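Local coordinates for protein succinate-semialdehyde dehydrogenase (NAD(P)(+)) (Marinobacter aquaeolei, PDB 3RH9) that probably oxidises succinate semialdehyde to succinate with a nicotinamide cofactor, as a member of the aldehyde dehydrogenase family, at residues A[260-265]-A[435-440]; A[273-278]-A[311-316]; A[279-284]-A[289-294]; A[295-300]-A[383-388]; A[317-322]-A[327-332]. One frame throughout, in Å; residues are numbered along the deposited sequence.

How the contacts relate
Contacts 1 to 4 are built round two neighbouring parallel strands, 262-265 and 295-299, and the helix 271-283 that joins them. Contact 1 ties the first strand to the subunit interface, contact 4 the second to a short helix. The backbones of contacts 1 and 4 meet directly, Phe263 N lying 2.7 Å from Arg295 O. Contact 2 pairs the connecting helix with helix 303-316, and contact 3 anchors the loop leading back to the sheet; their centres are about 12 Å apart. Contact 5 follows helix 303-316 and reaches contact 3 through Met317. Contact 3 lies nearest the predicted active-site Glu256, with about 6 Å between the Val291 and Glu256 side chains, against about 12 Å for Phe437.

Contact 1. Residues A[260-265]-A[435-440]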
# COMPACT_ATOMS: atom_id res chain seq x y z
N ASN A 260 12.10 -16.44 -0.04
CA ASN A 260 12.80 -17.65 -0.45
C ASN A 260 13.94 -17.22 -1.35
O ASN A 260 13.89 -17.40 -2.58
CB ASN A 260 11.86 -18.61 -1.19
CG ASN A 260 12.43 -20.00 -1.36
OD1 ASN A 260 13.60 -20.17 -1.65
ND2 ASN A 260 11.59 -21.02 -1.18
N ALA A 261 14.97 -16.64 -0.75
CA ALA A 261 16.04 -15.99 -1.50
C ALA A 261 16.92 -16.95 -2.31
O ALA A 261 17.47 -17.91 -1.77
CB ALA A 261 16.90 -15.12 -0.57
N PRO A 262 17.04 -16.68 -3.62
CA PRO A 262 17.94 -17.39 -4.52
C PRO A 262 19.27 -16.66 -4.56
O PRO A 262 19.28 -15.45 -4.76
CB PRO A 262 17.26 -17.25 -5.88
CG PRO A 262 16.15 -16.24 -5.68
CD PRO A 262 16.30 -15.64 -4.34
N PHE A 263 20.37 -17.37 -4.34
CA PHE A 263 21.72 -16.80 -4.37
C PHE A 263 22.42 -17.46 -5.54
O PHE A 263 22.76 -18.64 -5.49
CB PHE A 263 22.41 -17.13 -3.05
CG PHE A 263 23.78 -16.55 -2.91
CD1 PHE A 263 24.88 -17.12 -3.55
CD2 PHE A 263 24.00 -15.47 -2.06
CE1 PHE A 263 26.15 -16.58 -3.39
CE2 PHE A 263 25.29 -14.95 -1.90
CZ PHE A 263 26.36 -15.51 -2.57
N ILE A 264 22.62 -16.71 -6.62
CA ILE A 264 22.97 -17.28 -7.92
C ILE A 264 24.42 -17.04 -8.30
O ILE A 264 24.91 -15.91 -8.19
CB ILE A 264 22.06 -16.69 -9.02
CG1 ILE A 264 20.59 -17.03 -8.74
CG2 ILE A 264 22.47 -17.21 -10.38
CD1 ILE A 264 19.63 -16.29 -9.60
N VAL A 265 25.12 -18.08 -8.75
CA VAL A 265 26.54 -17.97 -9.07
C VAL A 265 26.93 -18.43 -10.48
O VAL A 265 26.98 -19.62 -10.77
CB VAL A 265 27.41 -18.75 -8.08
CG1 VAL A 265 28.88 -18.56 -8.42
CG2 VAL A 265 27.11 -18.33 -6.65
N LEU A 435 14.41 -10.74 -12.17
CA LEU A 435 14.16 -11.27 -10.83
C LEU A 435 13.10 -10.45 -10.15
O LEU A 435 13.30 -9.27 -9.92
CB LEU A 435 15.44 -11.23 -10.01
CG LEU A 435 16.41 -12.39 -10.24
CD1 LEU A 435 17.62 -12.23 -9.37
CD2 LEU A 435 15.75 -13.73 -9.96
N ARG A 436 11.96 -11.07 -9.85
CA ARG A 436 10.90 -10.37 -9.14
C ARG A 436 11.18 -10.35 -7.62
O ARG A 436 10.45 -10.96 -6.83
CB ARG A 436 9.55 -11.02 -9.43
CG ARG A 436 9.29 -11.32 -10.90
CD ARG A 436 8.37 -10.28 -11.52
NE ARG A 436 9.02 -8.98 -11.63
CZ ARG A 436 8.40 -7.85 -11.94
NH1 ARG A 436 7.10 -7.84 -12.17
NH2 ARG A 436 9.10 -6.73 -12.01
N PHE A 437 12.24 -9.67 -7.22
CA PHE A 437 12.59 -9.54 -5.81
C PHE A 437 12.84 -8.08 -5.46
O PHE A 437 13.34 -7.30 -6.27
CB PHE A 437 13.80 -10.41 -5.47
CG PHE A 437 13.51 -11.86 -5.50
CD1 PHE A 437 13.48 -12.55 -6.70
CD2 PHE A 437 13.22 -12.55 -4.33
CE1 PHE A 437 13.18 -13.87 -6.72
CE2 PHE A 437 12.92 -13.88 -4.36
CZ PHE A 437 12.90 -14.54 -5.54
N GLY A 438 12.46 -7.70 -4.25
CA GLY A 438 12.60 -6.32 -3.84
C GLY A 438 14.05 -5.95 -3.67
O GLY A 438 14.39 -4.78 -3.71
N HIS A 439 14.90 -6.94 -3.47
CA HIS A 439 16.31 -6.69 -3.18
C HIS A 439 17.17 -7.70 -3.95
O HIS A 439 16.99 -8.91 -3.80
CB HIS A 439 16.57 -6.76 -1.67
CG HIS A 439 17.99 -6.46 -1.27
ND1 HIS A 439 18.98 -7.43 -1.25
CD2 HIS A 439 18.58 -5.33 -0.82
CE1 HIS A 439 20.11 -6.90 -0.84
NE2 HIS A 439 19.90 -5.62 -0.57
N VAL A 440 18.07 -7.18 -4.78
CA VAL A 440 19.00 -8.02 -5.54
C VAL A 440 20.45 -7.57 -5.31
O VAL A 440 20.85 -6.47 -5.71
CB VAL A 440 18.75 -7.98 -7.07
CG1 VAL A 440 19.68 -8.96 -7.78
CG2 VAL A 440 17.30 -8.28 -7.40
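The carbonyl oxygen Asn260 O lies 4.1 Å from Phe437 CE2, reaching the ring obliquely while it accepts a hydrogen bond from Arg295 NH2. That bond satisfies a buried oxygen which the hydrocarbon ring could not. The main touch is between Pro262 and Phe437, whose side chains approach from opposite directions. Pro262 CG is 3.7 Å from Phe437 CZ, and Pro262 CD stands 4.1 Å from the centroid of the Phe437 ring, 27° off its normal, a CH-pi contact over the face. Phe437 can offer that face because its CG stands anti to the carbonyl carbon (chi1 -70°), sending the ring toward strand 262-265. In the mixed, largely parallel sheet of the aldehyde dehydrogenase fold, strand 417-421 runs between 262-265 and 439-442, the outermost strand of the sheet within this chain, so these residues meet beside the sheet rather than as paired strands; both Pro262 and Phe437 also touch Ser418. Proline suits this place on the inner strand, since it lacks an N-H but its carbonyl can still bond Tyr419. Farther along, Ile264 CD1 and Leu435 CD1 approach more loosely, at 4.5 Å. Gln478 of the second subunit donates from NE2 to Phe437 O.

Contact 2. Residues A[273-278]-A[311-316]; sequences AAADNL and AERVNK
Ala275 and Asp276 both meet the Arg313 guanidinium, one with a methyl and the other with a charge. On the more closely packed side the methyl comes in obliquely beside two nitrogens, Ala275 CB lying 3.4 Å from Arg313 NE and 3.7 Å from Arg313 NH2. Alanine suits this place because its small size allows the guanidinium near helix 271-283. Arg313 reaches across with CG anti to the carbonyl carbon (chi1 -61°) and an extended chain from CG to NE, and its aliphatic part packs on Ile279. The buried side of the helix pair is apolar: Ala275 and Leu278 press on Phe306, and Leu278 also on Leu310. Helix 271-283 is the connection of a beta-alpha-beta crossover between the parallel strands 262-265 and 295-299, and helix 303-316 follows the second strand to pack alongside helix 271-283. Toward solvent the contact thins to one ion pair. Asp276 OD1 comes 2.6 Å from Arg313 NH1, a salt bridge made from above the guanidinium, with the carboxylate and guanidinium planes 81° apart. The pairing is therefore mainly a charge attraction, not a flat, two-pronged one. Glu272 supplies a second carboxylate, forming a salt bridge with Arg313 NH2. One turn away, Asn277 ND2 donates to Ala273 O at 2.8 Å, from the face opposite that used by Asn277 N.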
# COMPACT_ATOMS: atom_id res chain seq x y z
N ALA A 273 35.09 -14.52 -4.01
CA ALA A 273 34.24 -13.43 -3.52
C ALA A 273 32.82 -13.92 -3.21
O ALA A 273 32.26 -13.59 -2.17
CB ALA A 273 34.23 -12.28 -4.52
N ALA A 274 32.25 -14.70 -4.12
CA ALA A 274 30.94 -15.28 -3.89
C ALA A 274 30.92 -16.20 -2.65
O ALA A 274 30.02 -16.14 -1.82
CB ALA A 274 30.48 -16.03 -5.13
N ALA A 275 31.95 -17.03 -2.51
CA ALA A 275 32.07 -17.91 -1.35
C ALA A 275 32.13 -17.09 -0.08
O ALA A 275 31.43 -17.38 0.89
CB ALA A 275 33.32 -18.78 -1.48
N ASP A 276 32.97 -16.06 -0.09
CA ASP A 276 33.07 -15.13 1.02
C ASP A 276 31.72 -14.52 1.32
O ASP A 276 31.28 -14.49 2.47
CB ASP A 276 34.06 -14.00 0.69
CG ASP A 276 35.48 -14.36 1.03
OD1 ASP A 276 35.78 -15.57 1.17
OD2 ASP A 276 36.31 -13.42 1.15
N ASN A 277 31.07 -14.03 0.28
CA ASN A 277 29.78 -13.39 0.45
C ASN A 277 28.70 -14.35 0.95
O ASN A 277 27.89 -13.99 1.81
CB ASN A 277 29.34 -12.74 -0.86
CG ASN A 277 29.86 -11.33 -0.99
OD1 ASN A 277 29.31 -10.40 -0.38
ND2 ASN A 277 30.91 -11.15 -1.78
N LEU A 278 28.72 -15.56 0.42
CA LEU A 278 27.70 -16.54 0.77
C LEU A 278 27.76 -16.83 2.26
O LEU A 278 26.73 -16.78 2.94
CB LEU A 278 27.89 -17.82 -0.03
CG LEU A 278 26.61 -18.51 -0.50
CD1 LEU A 278 26.88 -19.96 -0.85
CD2 LEU A 278 25.49 -18.39 0.53
N ALA A 311 32.74 -25.66 1.80
CA ALA A 311 33.00 -26.64 2.85
C ALA A 311 34.27 -26.26 3.60
O ALA A 311 34.36 -26.44 4.81
CB ALA A 311 33.13 -28.02 2.25
N GLU A 312 35.24 -25.73 2.86
CA GLU A 312 36.48 -25.22 3.44
C GLU A 312 36.25 -24.16 4.52
O GLU A 312 36.92 -24.16 5.55
CB GLU A 312 37.35 -24.64 2.34
CG GLU A 312 38.69 -24.16 2.83
CD GLU A 312 39.52 -23.58 1.71
OE1 GLU A 312 39.30 -22.39 1.35
OE2 GLU A 312 40.40 -24.31 1.19
N ARG A 313 35.33 -23.24 4.28
CA ARG A 313 35.04 -22.15 5.21
C ARG A 313 34.11 -22.59 6.32
O ARG A 313 34.26 -22.17 7.47
CB ARG A 313 34.42 -20.97 4.47
CG ARG A 313 35.33 -20.41 3.43
CD ARG A 313 34.61 -19.54 2.45
NE ARG A 313 35.29 -19.55 1.16
CZ ARG A 313 36.31 -18.77 0.85
NH1 ARG A 313 36.78 -17.91 1.74
NH2 ARG A 313 36.87 -18.85 -0.35
N VAL A 314 33.16 -23.43 5.96
CA VAL A 314 32.20 -23.93 6.94
C VAL A 314 32.88 -24.74 8.05
O VAL A 314 32.51 -24.64 9.22
CB VAL A 314 31.10 -24.79 6.27
CG1 VAL A 314 30.41 -25.68 7.29
CG2 VAL A 314 30.10 -23.89 5.59
N ASN A 315 33.87 -25.55 7.68
CA ASN A 315 34.48 -26.44 8.67
C ASN A 315 35.30 -25.70 9.72
O ASN A 315 35.44 -26.16 10.84
CB ASN A 315 35.27 -27.56 7.99
CG ASN A 315 34.35 -28.59 7.34
OD1 ASN A 315 33.30 -28.94 7.90
ND2 ASN A 315 34.71 -29.05 6.14
N LYS A 316 35.79 -24.52 9.36
CA LYS A 316 36.49 -23.69 10.33
C LYS A 316 35.53 -23.02 11.30
O LYS A 316 35.93 -22.61 12.37
CB LYS A 316 37.35 -22.63 9.61
CG LYS A 316 38.25 -23.22 8.54
CD LYS A 316 38.86 -22.15 7.65
CE LYS A 316 40.05 -22.72 6.87
NZ LYS A 316 40.84 -21.66 6.17

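Contact 3. Residues A[279-284]-A[289-294]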
# COMPACT_ATOMS: atom_id res chain seq x y z
N ILE A 279 28.96 -17.11 2.77
CA ILE A 279 29.13 -17.41 4.19
C ILE A 279 28.71 -16.26 5.09
O ILE A 279 28.20 -16.49 6.18
CB ILE A 279 30.57 -17.82 4.53
CG1 ILE A 279 30.98 -19.06 3.75
CG2 ILE A 279 30.70 -18.08 6.00
CD1 ILE A 279 30.35 -20.33 4.24
N ALA A 280 28.91 -15.02 4.66
CA ALA A 280 28.51 -13.87 5.48
C ALA A 280 26.99 -13.64 5.47
O ALA A 280 26.39 -13.25 6.48
CB ALA A 280 29.26 -12.61 5.06
N ASN A 281 26.37 -13.90 4.33
CA ASN A 281 24.94 -13.70 4.17
C ASN A 281 24.15 -14.80 4.87
O ASN A 281 23.22 -14.55 5.64
CB ASN A 281 24.62 -13.62 2.67
CG ASN A 281 23.14 -13.84 2.36
OD1 ASN A 281 22.47 -12.97 1.82
ND2 ASN A 281 22.64 -15.03 2.67
N LYS A 282 24.55 -16.04 4.60
CA LYS A 282 23.81 -17.21 5.03
C LYS A 282 23.75 -17.44 6.54
O LYS A 282 22.76 -17.96 7.05
CB LYS A 282 24.36 -18.47 4.35
CG LYS A 282 23.64 -19.74 4.78
CD LYS A 282 22.15 -19.68 4.46
CE LYS A 282 21.38 -20.73 5.24
NZ LYS A 282 20.10 -21.13 4.59
N PHE A 283 24.80 -17.09 7.26
CA PHE A 283 24.94 -17.56 8.62
C PHE A 283 24.66 -16.49 9.65
O PHE A 283 24.62 -16.76 10.84
CB PHE A 283 26.31 -18.21 8.83
CG PHE A 283 26.42 -19.55 8.15
CD1 PHE A 283 25.68 -20.64 8.60
CD2 PHE A 283 27.24 -19.72 7.04
CE1 PHE A 283 25.76 -21.88 7.96
CE2 PHE A 283 27.33 -20.96 6.41
CZ PHE A 283 26.58 -22.04 6.87
N ARG A 284 24.46 -15.27 9.18
CA ARG A 284 24.02 -14.19 10.04
C ARG A 284 22.70 -14.62 10.68
O ARG A 284 21.82 -15.12 9.98
CB ARG A 284 23.83 -12.92 9.22
CG ARG A 284 22.98 -11.86 9.90
CD ARG A 284 23.22 -10.48 9.31
NE ARG A 284 24.45 -9.88 9.83
CZ ARG A 284 24.60 -8.59 10.11
NH1 ARG A 284 23.58 -7.75 9.94
NH2 ARG A 284 25.76 -8.14 10.58
N THR A 289 16.79 -15.74 8.92
CA THR A 289 16.52 -14.42 8.37
C THR A 289 15.88 -14.56 6.99
O THR A 289 16.10 -15.56 6.30
CB THR A 289 17.84 -13.64 8.24
OG1 THR A 289 18.24 -13.15 9.53
CG2 THR A 289 17.69 -12.47 7.28
N CYS A 290 15.10 -13.57 6.58
CA CYS A 290 14.44 -13.66 5.28
C CYS A 290 15.33 -13.08 4.20
O CYS A 290 14.98 -13.08 3.01
CB CYS A 290 13.08 -12.99 5.29
SG CYS A 290 11.92 -13.94 6.27
N VAL A 291 16.50 -12.63 4.62
CA VAL A 291 17.50 -12.13 3.70
C VAL A 291 18.57 -13.20 3.46
O VAL A 291 19.37 -13.09 2.54
CB VAL A 291 18.09 -10.82 4.22
CG1 VAL A 291 19.39 -10.49 3.53
CG2 VAL A 291 17.10 -9.72 3.99
N CYS A 292 18.55 -14.25 4.27
CA CYS A 292 19.51 -15.34 4.10
C CYS A 292 19.28 -16.13 2.83
O CYS A 292 18.14 -16.46 2.49
CB CYS A 292 19.48 -16.27 5.30
SG CYS A 292 20.25 -15.47 6.71
N ALA A 293 20.36 -16.44 2.12
CA ALA A 293 20.22 -17.25 0.92
C ALA A 293 19.46 -18.51 1.35
O ALA A 293 19.72 -19.05 2.42
CB ALA A 293 21.58 -17.60 0.35
N ASN A 294 18.51 -18.94 0.54
CA ASN A 294 17.78 -20.16 0.84
C ASN A 294 18.03 -21.21 -0.24
O ASN A 294 18.10 -22.40 0.04
CB ASN A 294 16.29 -19.89 1.03
CG ASN A 294 15.56 -21.08 1.60
OD1 ASN A 294 14.72 -21.68 0.93
ND2 ASN A 294 15.88 -21.44 2.81
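Lys282 extends CG opposite its own backbone N (chi1 179°) and then kinks at chi2 (60°), a fold that carries the long chain from helix 271-283 to Ala293. Its CD lies 3.2 Å from Ala293 O, and its ammonium group Lys282 NZ donates to Ala293 O at 3.0 Å, nearly along the C=O axis (163°). Lysine suits the place because its methylenes can run through a buried setting before delivering the charge; CG also lies over the centre of the Phe283 ring. Cys292 turns its sulphur back against the helix backbone, SG lying 3.3 Å from Asn281 O and 3.6 Å from Lys282 O, with Arg284 O also 3.6 Å from SG. The side chain of Asn281 is set against the loop backbone at Val291 and Ala293. The loop 289-294 thus folds back on the helix it follows before entering strand 295-299, close to predicted active-site Glu256; Val291 O is further held by Tyr419 OH. A second carbonyl, Leu393 O, also receives a bond from Lys282 NZ. With two carbonyl acceptors, the amine is probably protonated and links helix, loop and strand 393-399.

Contact 4. Residues A[295-300]-A[383-388]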
# COMPACT_ATOMS: atom_id res chain seq x y z
N ARG A 295 18.17 -20.74 -1.47
CA ARG A 295 18.50 -21.60 -2.60
C ARG A 295 19.78 -21.08 -3.25
O ARG A 295 19.83 -19.93 -3.69
CB ARG A 295 17.35 -21.60 -3.61
CG ARG A 295 16.16 -22.40 -3.14
CD ARG A 295 14.97 -22.17 -4.01
NE ARG A 295 14.63 -20.75 -4.05
CZ ARG A 295 14.00 -20.17 -5.07
NH1 ARG A 295 13.65 -20.91 -6.11
NH2 ARG A 295 13.74 -18.87 -5.05
N ILE A 296 20.82 -21.90 -3.27
CA ILE A 296 22.08 -21.49 -3.89
C ILE A 296 22.19 -22.13 -5.26
O ILE A 296 22.40 -23.33 -5.39
CB ILE A 296 23.32 -21.84 -3.04
CG1 ILE A 296 23.38 -21.00 -1.77
CG2 ILE A 296 24.57 -21.59 -3.83
CD1 ILE A 296 22.40 -21.40 -0.73
N PHE A 297 22.00 -21.33 -6.30
CA PHE A 297 22.11 -21.83 -7.66
C PHE A 297 23.54 -21.66 -8.15
O PHE A 297 24.07 -20.55 -8.19
CB PHE A 297 21.15 -21.09 -8.59
CG PHE A 297 19.71 -21.43 -8.36
CD1 PHE A 297 18.92 -20.67 -7.50
CD2 PHE A 297 19.12 -22.50 -9.03
CE1 PHE A 297 17.59 -20.98 -7.30
CE2 PHE A 297 17.79 -22.81 -8.83
CZ PHE A 297 17.02 -22.04 -7.96
N VAL A 298 24.18 -22.77 -8.51
CA VAL A 298 25.53 -22.72 -9.03
C VAL A 298 25.66 -23.34 -10.42
O VAL A 298 25.10 -24.40 -10.71
CB VAL A 298 26.52 -23.36 -8.06
CG1 VAL A 298 27.93 -23.27 -8.63
CG2 VAL A 298 26.45 -22.66 -6.73
N HIS A 299 26.41 -22.66 -11.27
CA HIS A 299 26.63 -23.14 -12.61
C HIS A 299 27.45 -24.44 -12.63
O HIS A 299 28.44 -24.58 -11.91
CB HIS A 299 27.32 -22.08 -13.45
CG HIS A 299 27.25 -22.33 -14.91
ND1 HIS A 299 28.18 -23.08 -15.58
CD2 HIS A 299 26.33 -21.95 -15.83
CE1 HIS A 299 27.86 -23.15 -16.86
NE2 HIS A 299 26.74 -22.47 -17.04
N GLU A 300 27.03 -25.39 -13.46
CA GLU A 300 27.65 -26.70 -13.47
C GLU A 300 29.17 -26.67 -13.59
O GLU A 300 29.86 -27.51 -13.03
CB GLU A 300 27.02 -27.58 -14.56
CG GLU A 300 25.55 -27.85 -14.30
CD GLU A 300 24.91 -28.83 -15.27
OE1 GLU A 300 25.58 -29.25 -16.24
OE2 GLU A 300 23.72 -29.17 -15.05
N CYS A 383 12.01 -30.12 -0.12
CA CYS A 383 11.40 -29.20 0.83
C CYS A 383 12.14 -27.90 0.99
O CYS A 383 11.53 -26.82 0.98
CB CYS A 383 11.30 -29.87 2.18
SG CYS A 383 10.15 -31.18 2.13
N CYS A 384 13.46 -28.00 1.17
CA CYS A 384 14.27 -26.83 1.47
C CYS A 384 14.28 -25.90 0.27
O CYS A 384 14.63 -24.73 0.39
CB CYS A 384 15.68 -27.25 1.89
SG CYS A 384 16.67 -28.03 0.58
N TYR A 385 13.89 -26.43 -0.88
CA TYR A 385 13.80 -25.65 -2.10
C TYR A 385 12.43 -25.00 -2.15
O TYR A 385 12.28 -23.91 -2.67
CB TYR A 385 13.97 -26.56 -3.31
CG TYR A 385 14.01 -25.86 -4.65
CD1 TYR A 385 12.84 -25.43 -5.27
CD2 TYR A 385 15.22 -25.65 -5.31
CE1 TYR A 385 12.88 -24.80 -6.50
CE2 TYR A 385 15.27 -25.03 -6.55
CZ TYR A 385 14.09 -24.60 -7.15
OH TYR A 385 14.14 -23.98 -8.39
N GLN A 386 11.43 -25.69 -1.62
CA GLN A 386 10.07 -25.20 -1.68
C GLN A 386 9.74 -24.26 -0.51
O GLN A 386 8.93 -23.34 -0.63
CB GLN A 386 9.10 -26.37 -1.70
CG GLN A 386 9.20 -27.22 -2.94
CD GLN A 386 8.69 -28.63 -2.70
OE1 GLN A 386 8.63 -29.45 -3.63
NE2 GLN A 386 8.32 -28.93 -1.46
N GLU A 387 10.38 -24.50 0.63
CA GLU A 387 10.11 -23.76 1.85
C GLU A 387 11.35 -22.97 2.23
O GLU A 387 12.45 -23.30 1.82
CB GLU A 387 9.80 -24.73 2.99
CG GLU A 387 8.93 -25.91 2.59
CD GLU A 387 8.67 -26.86 3.76
OE1 GLU A 387 8.86 -26.44 4.92
OE2 GLU A 387 8.27 -28.02 3.52
N GLU A 388 11.18 -21.93 3.03
CA GLU A 388 12.35 -21.27 3.58
C GLU A 388 12.77 -21.99 4.85
O GLU A 388 11.94 -22.37 5.68
CB GLU A 388 12.16 -19.75 3.74
CG GLU A 388 11.49 -19.26 4.98
CD GLU A 388 11.51 -17.73 5.05
OE1 GLU A 388 12.50 -17.10 4.61
OE2 GLU A 388 10.52 -17.15 5.55
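This is a buried arginine-aromatic cluster joining the beginning of strand 295-299 to the short helix 383-386, beside the mixed, mostly parallel sheet of the aldehyde dehydrogenase fold. Arg295 and Phe297, two residues apart on the strand, project from the same side and both reach Tyr385. Arg295 CD sits over the centre of the Tyr385 ring, 3.7 Å from its centroid and only 10° off the normal, a clear CH-pi contact. A bend at chi3 (-57°) then takes the guanidinium onward, with its plane almost perpendicular to the ring. Its charge is at most weakly drawn to the pi cloud, Arg295 CZ being 5.1 Å from the Tyr385 ring centroid. The polar end is satisfied elsewhere: Arg295 NH2 donates to Asn260 O and Gly409 O. Arginine suits this spot because its methylenes pack on the ring while its guanidinium bonds backbone carbonyls.

Phe297 approaches Tyr385 rim to rim, centroids 6.0 Å apart and planes at 80°, so neither ring covers the other. Phe297 CZ lies 3.7 Å from Tyr385 CE2, while Tyr385 OH stands in the plane of the Phe297 ring, 3.5 Å from Phe297 CZ. The edge of the phenylalanine also leans over the guanidinium, Phe297 CE1 lying 4.0 Å above its plane. Strands 262-265 and 393-399 flank this strand: Pro262 touches both Arg295 and Phe297, Phe399 packs on Phe297 from the other strand, and helix 335-350 borders the short helix through His344 against Cys384.

Contact 5. Residues A[317-322]-A[327-332]; sequences MTVGDG and IDIGPL
Val319 and Ile329 are joined by a single beta bridge, parallel in its bonding pattern, that ties together the two arms of the loop between helices 303-316 and 335-350. Ile329 N donates to Thr318 O at 3.2 Å, and Gly320 N to Ile329 O at 3.1 Å. Side chains secure one end. Thr318 places OG1 between its backbone N and carbonyl carbon (chi1 49°), the crowded position, where it bonds Gly326 O and receives a weak bond from Asp328 N. Asp328 answers with its carboxylate: OD2 accepts from Thr318 N at 3.0 Å, on its anti side and somewhat out of plane. Threonine and aspartate thus fasten the loop by exchanging side-chain and backbone bonds.

On the apolar side, Met317, built as selenomethionine, bends at chi3 (60°) and brings CE to 3.5 Å from Ile329 CG2, while it packs on Ile279 and Phe283 of helix 271-283. Val319 and Ile329 lie side by side, pointing the same way, with Val319 CG1 3.8 Å from Ile329 CG1. Ile327 folds its CD1 against the backbone, 3.5 Å from Gly320 N, where glycine has no side chain to interfere. Beyond the bridge, Gly330 CA directs a C-H to Gly320 O at 3.2 Å, with an angle of 152° at the hydrogen.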
# COMPACT_ATOMS: atom_id res chain seq x y z
N MSE A 317 34.26 -22.92 10.94
CA MSE A 317 33.30 -22.24 11.82
C MSE A 317 33.00 -23.00 13.11
O MSE A 317 33.25 -24.20 13.21
CB MSE A 317 32.01 -21.95 11.08
CG MSE A 317 32.20 -21.06 9.88
SE MSE A 317 30.50 -20.74 8.97
CE MSE A 317 29.54 -19.88 10.44
N THR A 318 32.45 -22.30 14.08
CA THR A 318 32.28 -22.86 15.39
C THR A 318 30.89 -22.53 15.88
O THR A 318 30.41 -21.42 15.69
CB THR A 318 33.33 -22.28 16.34
OG1 THR A 318 33.35 -20.84 16.22
CG2 THR A 318 34.70 -22.82 15.98
N VAL A 319 30.24 -23.51 16.51
CA VAL A 319 28.90 -23.33 17.04
C VAL A 319 28.97 -23.43 18.55
O VAL A 319 29.69 -24.25 19.08
CB VAL A 319 27.97 -24.47 16.59
CG1 VAL A 319 26.54 -23.98 16.45
CG2 VAL A 319 28.48 -25.07 15.30
N GLY A 320 28.20 -22.60 19.23
CA GLY A 320 28.10 -22.72 20.67
C GLY A 320 27.28 -21.60 21.29
O GLY A 320 26.65 -20.81 20.58
N ASP A 321 27.27 -21.56 22.62
CA ASP A 321 26.76 -20.43 23.38
C ASP A 321 27.37 -19.15 22.80
O ASP A 321 28.58 -19.07 22.60
CB ASP A 321 27.16 -20.58 24.84
CG ASP A 321 26.39 -19.65 25.77
OD1 ASP A 321 25.94 -18.56 25.32
OD2 ASP A 321 26.23 -20.02 26.96
N GLY A 322 26.53 -18.16 22.52
CA GLY A 322 27.00 -16.94 21.89
C GLY A 322 27.62 -15.93 22.84
O GLY A 322 28.20 -14.94 22.40
N ILE A 327 32.73 -17.84 19.09
CA ILE A 327 31.57 -18.53 18.54
C ILE A 327 31.01 -17.79 17.32
O ILE A 327 30.56 -16.65 17.44
CB ILE A 327 30.47 -18.71 19.59
CG1 ILE A 327 30.88 -19.80 20.57
CG2 ILE A 327 29.17 -19.06 18.92
CD1 ILE A 327 31.26 -21.11 19.90
N ASP A 328 31.03 -18.45 16.17
CA ASP A 328 30.52 -17.86 14.93
C ASP A 328 29.01 -17.93 14.81
O ASP A 328 28.40 -17.06 14.20
CB ASP A 328 31.15 -18.54 13.72
CG ASP A 328 32.65 -18.48 13.75
OD1 ASP A 328 33.19 -17.41 14.11
OD2 ASP A 328 33.28 -19.50 13.43
N ILE A 329 28.41 -18.97 15.35
CA ILE A 329 26.96 -19.10 15.30
C ILE A 329 26.43 -19.76 16.56
O ILE A 329 27.04 -20.68 17.10
CB ILE A 329 26.48 -19.89 14.05
CG1 ILE A 329 25.46 -20.95 14.46
CG2 ILE A 329 27.64 -20.57 13.32
CD1 ILE A 329 25.14 -21.93 13.36
N GLY A 330 25.28 -19.27 17.04
CA GLY A 330 24.69 -19.76 18.27
C GLY A 330 23.52 -20.69 18.01
O GLY A 330 23.32 -21.12 16.89
N PRO A 331 22.71 -20.98 19.03
CA PRO A 331 21.65 -21.95 18.78
C PRO A 331 20.58 -21.34 17.89
O PRO A 331 20.63 -20.13 17.63
CB PRO A 331 21.07 -22.22 20.17
CG PRO A 331 21.84 -21.34 21.12
CD PRO A 331 22.54 -20.30 20.32
N LEU A 332 19.65 -22.16 17.41
CA LEU A 332 18.42 -21.69 16.76
C LEU A 332 17.43 -21.31 17.85
O LEU A 332 17.61 -21.68 18.99
CB LEU A 332 17.82 -22.77 15.87
CG LEU A 332 18.67 -23.44 14.81
CD1 LEU A 332 17.84 -24.47 14.09
CD2 LEU A 332 19.19 -22.40 13.83